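Local coordinates for CheC-like superfamily protein (PDB 3H2D) that probably removes the phosphoryl group from the response regulator CheY in bacterial chemotaxis, as CheX-type phosphatases do, at residues 58-63 with 92-97. Residues are numbered along the deposited sequence; the frame is centred on the assembly and turned at random.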
loop_
_atom_site.group_PDB
_atom_site.type_symbol
_atom_site.label_atom_id
_atom_site.label_comp_id
_atom_site.label_asym_id
_atom_site.label_seq_id
_atom_site.Cartn_x
_atom_site.Cartn_y
_atom_site.Cartn_z
ATOM N N LEU B 58 3.644 6.458 -2.754
ATOM C CA LEU B 58 4.807 5.875 -3.419
ATOM C C LEU B 58 4.718 4.352 -3.370
ATOM O O LEU B 58 4.361 3.795 -2.349
ATOM C CB LEU B 58 6.070 6.274 -2.676
ATOM C CG LEU B 58 7.373 5.553 -3.011
ATOM C CD1 LEU B 58 7.790 5.869 -4.458
ATOM C CD2 LEU B 58 8.436 5.981 -2.024
ATOM N N SER B 59 5.012 3.709 -4.499
ATOM C CA SER B 59 5.195 2.241 -4.578
ATOM C C SER B 59 6.524 1.922 -5.258
ATOM O O SER B 59 6.912 2.570 -6.222
ATOM C CB SER B 59 4.036 1.505 -5.275
ATOM O OG SER B 59 3.877 1.881 -6.622
ATOM N N ILE B 60 7.223 0.927 -4.720
ATOM C CA ILE B 60 8.450 0.418 -5.312
ATOM C C ILE B 60 8.208 -1.082 -5.494
ATOM O O ILE B 60 8.065 -1.792 -4.536
ATOM C CB ILE B 60 9.673 0.627 -4.398
ATOM C CG1 ILE B 60 9.807 2.083 -3.942
ATOM C CG2 ILE B 60 10.986 0.199 -5.068
ATOM C CD1 ILE B 60 10.849 2.223 -2.759
ATOM N N THR B 61 8.252 -1.541 -6.728
ATOM C CA THR B 61 7.867 -2.906 -7.071
ATOM C C THR B 61 9.063 -3.620 -7.662
ATOM O O THR B 61 9.774 -3.003 -8.453
ATOM C CB THR B 61 6.702 -2.860 -8.079
ATOM O OG1 THR B 61 5.560 -2.228 -7.448
ATOM C CG2 THR B 61 6.313 -4.285 -8.588
ATOM N N PHE B 62 9.284 -4.872 -7.250
ATOM C CA PHE B 62 10.415 -5.700 -7.679
ATOM C C PHE B 62 9.968 -7.082 -8.178
ATOM O O PHE B 62 9.092 -7.713 -7.565
ATOM C CB PHE B 62 11.399 -5.979 -6.535
ATOM C CG PHE B 62 11.973 -4.761 -5.857
ATOM C CD1 PHE B 62 11.324 -4.203 -4.764
ATOM C CD2 PHE B 62 13.179 -4.203 -6.263
ATOM C CE1 PHE B 62 11.872 -3.083 -4.113
ATOM C CE2 PHE B 62 13.730 -3.107 -5.596
ATOM C CZ PHE B 62 13.072 -2.570 -4.516
ATOM N N GLU B 63 10.625 -7.608 -9.220
ATOM C CA GLU B 63 10.528 -9.030 -9.535
ATOM C C GLU B 63 11.312 -9.840 -8.532
ATOM O O GLU B 63 12.275 -9.347 -7.955
ATOM C CB GLU B 63 11.024 -9.321 -10.976
ATOM C CG GLU B 63 10.014 -8.831 -11.972
ATOM C CD GLU B 63 10.467 -8.890 -13.399
ATOM O OE1 GLU B 63 11.689 -8.956 -13.640
ATOM O OE2 GLU B 63 9.576 -8.817 -14.278
ATOM N N GLU B 92 12.422 -1.685 4.724
ATOM C CA GLU B 92 13.551 -0.790 5.033
ATOM C C GLU B 92 14.029 -0.033 3.815
ATOM O O GLU B 92 14.309 1.149 3.909
ATOM C CB GLU B 92 14.725 -1.535 5.683
ATOM C CG GLU B 92 14.448 -1.971 7.113
ATOM C CD GLU B 92 14.063 -0.761 8.008
ATOM O OE1 GLU B 92 14.679 0.321 7.857
ATOM O OE2 GLU B 92 13.113 -0.868 8.817
ATOM N N ILE B 93 14.067 -0.682 2.667
ATOM C CA ILE B 93 14.386 0.025 1.420
ATOM C C ILE B 93 13.365 1.114 1.170
ATOM O O ILE B 93 13.715 2.261 0.804
ATOM C CB ILE B 93 14.447 -0.946 0.180
ATOM C CG1 ILE B 93 15.648 -1.886 0.334
ATOM C CG2 ILE B 93 14.506 -0.156 -1.128
ATOM C CD1 ILE B 93 15.707 -2.976 -0.731
ATOM N N THR B 94 12.086 0.785 1.374
ATOM C CA THR B 94 11.022 1.777 1.182
ATOM C C THR B 94 11.211 3.006 2.090
ATOM O O THR B 94 11.061 4.184 1.633
ATOM C CB THR B 94 9.636 1.147 1.429
ATOM O OG1 THR B 94 9.453 0.064 0.527
ATOM C CG2 THR B 94 8.531 2.152 1.207
ATOM N N ASN B 95 11.528 2.752 3.364
ATOM C CA ASN B 95 11.769 3.853 4.287
ATOM C C ASN B 95 12.967 4.705 3.852
ATOM O O ASN B 95 12.917 5.935 3.963
ATOM C CB ASN B 95 12.058 3.360 5.698
ATOM C CG ASN B 95 10.841 3.184 6.523
ATOM O OD1 ASN B 95 9.834 3.876 6.348
ATOM N ND2 ASN B 95 10.928 2.215 7.485
HETATM N N MSE B 96 14.045 4.075 3.374
HETATM C CA MSE B 96 15.226 4.853 2.974
HETATM C C MSE B 96 15.021 5.640 1.677
HETATM O O MSE B 96 15.518 6.752 1.568
HETATM C CB MSE B 96 16.481 3.959 2.856
HETATM C CG MSE B 96 16.862 3.342 4.137
HETATM SE SE MSE B 96 18.579 2.391 3.886
HETATM C CE MSE B 96 17.888 0.805 3.067
ATOM N N VAL B 97 14.299 5.073 0.703
ATOM C CA VAL B 97 13.958 5.792 -0.534
ATOM C C VAL B 97 13.099 7.042 -0.236
ATOM O O VAL B 97 13.376 8.172 -0.700
ATOM C CB VAL B 97 13.257 4.846 -1.538
ATOM C CG1 VAL B 97 12.679 5.637 -2.773
ATOM C CG2 VAL B 97 14.257 3.769 -1.971
#
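Ile60 on strand 54-62 and Val97 on helix 84-107 meet tip to tip, the axes of the short segments 58-62 and 92-97 approaching to 9.6 Å. From CB of Ile60 the two branches part. Ile60 CG2 stays on the strand side, 3.5 Å from Phe62 CZ two residues along. CG1 stands anti to the carbonyl carbon (chi1 -52°) and serves as a spacer. The extended second torsion (chi2 167°) then carries Ile60 CD1 to the helix, where it lies 3.8 Å from Val97 CB, with both Val97 methyls at nearly the same range. On its flank, Ile60 CD1 is 4.0 Å from Thr94 CA. The Thr94 hydroxyl also faces this methyl, but its hydrogen bond goes to the carbonyl of Val90 one turn back, so a polar atom is satisfied inside the apolar layer. Leu58 and Phe62 flank Ile60 more loosely: Leu58 CD2 comes 4.3 Å from Val97 CG1, and Phe62 presents its ring edge, with Phe62 CZ 4.4 Å from Ile93 CG2. Helix 8-21 closes over Leu58 and Val97, while helix 64-75 packs on Phe62 and Ile93. Ser59, in alternation, faces the other way and packs on Met118 of the second subunit. This is helix-on-antiparallel-sheet packing in the α+β CheC-like fold, where helix 84-107 also carries Glu92 and Asn95 with the spacing of the family's E-x-x-N signature.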